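Local coordinates for protein prepilin (Salmonella typhi, PDB 3FHV) that probably builds the type IVb pilus as its pilin subunit, this chain being the part after the N-terminal transmembrane segment, and interacts with the chloride channel CFTR, at residues A[31-35]-A[36-40]. Numbering follows the deposited sequence.
Sequences YAFTS and GAKMT
The phenyl ring of F33 turns one face to the first turn of the helix beginning at G36, and M39 lies over that face. The CA of M39 stands 4.0 Å from the centroid of the F33 ring, only 20° off its normal, a CH-pi contact displaced toward the rim. Beside it, CB of M39 comes within 3.7 Å of F33 CG. With CG anti to the backbone N (chi1 -178°) and the later torsions also near trans, the methionine runs at about a right angle to the phenylalanine side chain and carries its sulfur past the CD2 side of the ring. The resulting Met-aromatic contact is oblique, SD of M39 lying 4.8 Å from the F33 ring centroid. K38 takes the ring edge instead: its CG is 4.0 Å from CD1 of F33, near the ring plane, and a kink at the second torsion then turns the rest of the lysine off the contact.

S35, the residue just before G36, is the N-cap of the helix. Its OG, which a chi1 of 77° folds back over its own main chain, accepts the amide N-H of K38 at 3.3 Å, satisfying an N-H that precedes the helical bonding pattern. The S35 carbonyl O starts that pattern by receiving M39 N at 3.2 Å, with the N-H directed almost straight at it. The next helical bond runs from T40 N to G36 O. This cap ends the loop that leads from helix 8-25 into helix 36-45 of the pilin domain. F33 also rests on M24 and M25 of helix 8-25, whereas M39, buried, meets T21 and M25 of that helix and V75 and P77 of strand 72-78.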
ATOM      1  N   TYR A  31      19.052  15.482  -7.113  1.00 20.19           N
ATOM      2  CA  TYR A  31      18.021  16.074  -7.954  1.00 20.68           C
ATOM      3  C   TYR A  31      16.706  16.168  -7.199  1.00 19.99           C
ATOM      4  O   TYR A  31      16.546  15.571  -6.137  1.00 21.15           O
ATOM      5  CB  TYR A  31      17.840  15.265  -9.245  1.00 21.81           C
ATOM      6  CG  TYR A  31      17.344  13.850  -9.055  1.00 23.56           C
ATOM      7  CD1 TYR A  31      15.991  13.537  -9.194  1.00 24.72           C
ATOM      8  CD2 TYR A  31      18.230  12.820  -8.747  1.00 25.10           C
ATOM      9  CE1 TYR A  31      15.535  12.229  -9.030  1.00 25.15           C
ATOM     10  CE2 TYR A  31      17.786  11.513  -8.579  1.00 26.02           C
ATOM     11  CZ  TYR A  31      16.441  11.223  -8.719  1.00 26.24           C
ATOM     12  OH  TYR A  31      16.010   9.929  -8.532  1.00 26.29           O
ATOM     13  N   ALA A  32      15.767  16.930  -7.746  1.00 18.73           N
ATOM     14  CA  ALA A  32      14.476  17.101  -7.104  1.00 18.14           C
ATOM     15  C   ALA A  32      13.386  17.362  -8.127  1.00 17.88           C
ATOM     16  O   ALA A  32      13.659  17.807  -9.250  1.00 16.40           O
ATOM     17  CB  ALA A  32      14.542  18.259  -6.112  1.00 18.84           C
ATOM     18  N   PHE A  33      12.147  17.082  -7.735  1.00 16.42           N
ATOM     19  CA  PHE A  33      11.019  17.313  -8.619  1.00 16.01           C
ATOM     20  C   PHE A  33      10.740  18.813  -8.616  1.00 15.80           C
ATOM     21  O   PHE A  33      10.868  19.471  -7.582  1.00 16.41           O
ATOM     22  CB  PHE A  33       9.794  16.530  -8.128  1.00 15.28           C
ATOM     23  CG  PHE A  33       9.944  15.040  -8.251  1.00 16.00           C
ATOM     24  CD1 PHE A  33       9.893  14.424  -9.497  1.00 16.34           C
ATOM     25  CD2 PHE A  33      10.153  14.253  -7.127  1.00 16.27           C
ATOM     26  CE1 PHE A  33      10.050  13.049  -9.618  1.00 16.12           C
ATOM     27  CE2 PHE A  33      10.314  12.879  -7.240  1.00 16.59           C
ATOM     28  CZ  PHE A  33      10.263  12.275  -8.486  1.00 14.37           C
ATOM     29  N   THR A  34      10.386  19.352  -9.779  1.00 15.90           N
ATOM     30  CA  THR A  34      10.099  20.776  -9.901  1.00 17.86           C
ATOM     31  C   THR A  34       8.621  21.041 -10.184  1.00 17.52           C
ATOM     32  O   THR A  34       8.210  22.184 -10.361  1.00 19.11           O
ATOM     33  CB  THR A  34      10.947  21.421 -11.019  1.00 17.81           C
ATOM     34  OG1 THR A  34      10.613  20.834 -12.279  1.00 20.19           O
ATOM     35  CG2 THR A  34      12.427  21.209 -10.750  1.00 19.87           C
ATOM     36  N   SER A  35       7.822  19.984 -10.240  1.00 16.59           N
ATOM     37  CA  SER A  35       6.393  20.154 -10.485  1.00 15.01           C
ATOM     38  C   SER A  35       5.611  18.957  -9.969  1.00 14.04           C
ATOM     39  O   SER A  35       6.106  17.824  -9.975  1.00 12.57           O
ATOM     40  CB  SER A  35       6.109  20.327 -11.976  1.00 16.98           C
ATOM     41  OG  SER A  35       6.171  19.085 -12.654  1.00 16.36           O
ATOM     42  N   GLY A  36       4.386  19.215  -9.526  1.00 11.08           N
ATOM     43  CA  GLY A  36       3.553  18.138  -9.029  1.00 12.55           C
ATOM     44  C   GLY A  36       3.190  17.164 -10.137  1.00 11.66           C
ATOM     45  O   GLY A  36       3.091  15.963  -9.905  1.00  9.99           O
ATOM     46  N   ALA A  37       3.000  17.677 -11.348  1.00 12.37           N
ATOM     47  CA  ALA A  37       2.649  16.819 -12.472  1.00 12.87           C
ATOM     48  C   ALA A  37       3.660  15.694 -12.652  1.00 13.75           C
ATOM     49  O   ALA A  37       3.281  14.539 -12.847  1.00 14.27           O
ATOM     50  CB  ALA A  37       2.555  17.639 -13.747  1.00 15.21           C
ATOM     51  N   LYS A  38       4.946  16.026 -12.574  1.00 12.21           N
ATOM     52  CA  LYS A  38       6.000  15.029 -12.751  1.00 12.22           C
ATOM     53  C   LYS A  38       6.150  14.098 -11.561  1.00 11.73           C
ATOM     54  O   LYS A  38       6.322  12.891 -11.716  1.00 11.31           O
ATOM     55  CB  LYS A  38       7.342  15.713 -13.018  1.00 14.51           C
ATOM     56  CG  LYS A  38       8.501  14.746 -13.195  1.00 13.93           C
ATOM     57  CD  LYS A  38       8.260  13.832 -14.390  1.00 20.00           C
ATOM     58  CE  LYS A  38       9.454  12.928 -14.668  1.00 21.11           C
ATOM     59  NZ  LYS A  38       9.183  12.073 -15.857  1.00 22.81           N
ATOM     60  N   MET A  39       6.101  14.664 -10.365  1.00 11.71           N
ATOM     61  CA  MET A  39       6.238  13.872  -9.149  1.00 10.84           C
ATOM     62  C   MET A  39       5.076  12.890  -9.012  1.00 10.96           C
ATOM     63  O   MET A  39       5.270  11.733  -8.607  1.00  8.98           O
ATOM     64  CB  MET A  39       6.294  14.801  -7.930  1.00  9.34           C
ATOM     65  CG  MET A  39       6.480  14.084  -6.602  1.00 11.38           C
ATOM     66  SD  MET A  39       6.813  15.243  -5.263  1.00 10.79           S
ATOM     67  CE  MET A  39       7.580  14.143  -4.070  1.00  9.37           C
ATOM     68  N   THR A  40       3.877  13.357  -9.354  1.00  9.87           N
ATOM     69  CA  THR A  40       2.681  12.527  -9.260  1.00  9.98           C
ATOM     70  C   THR A  40       2.725  11.409 -10.306  1.00  9.46           C
ATOM     71  O   THR A  40       2.375  10.271 -10.016  1.00  9.09           O
ATOM     72  CB  THR A  40       1.405  13.383  -9.423  1.00  8.90           C
ATOM     73  OG1 THR A  40       1.319  14.323  -8.340  1.00  9.01           O
ATOM     74  CG2 THR A  40       0.150  12.505  -9.410  1.00  8.28           C
TER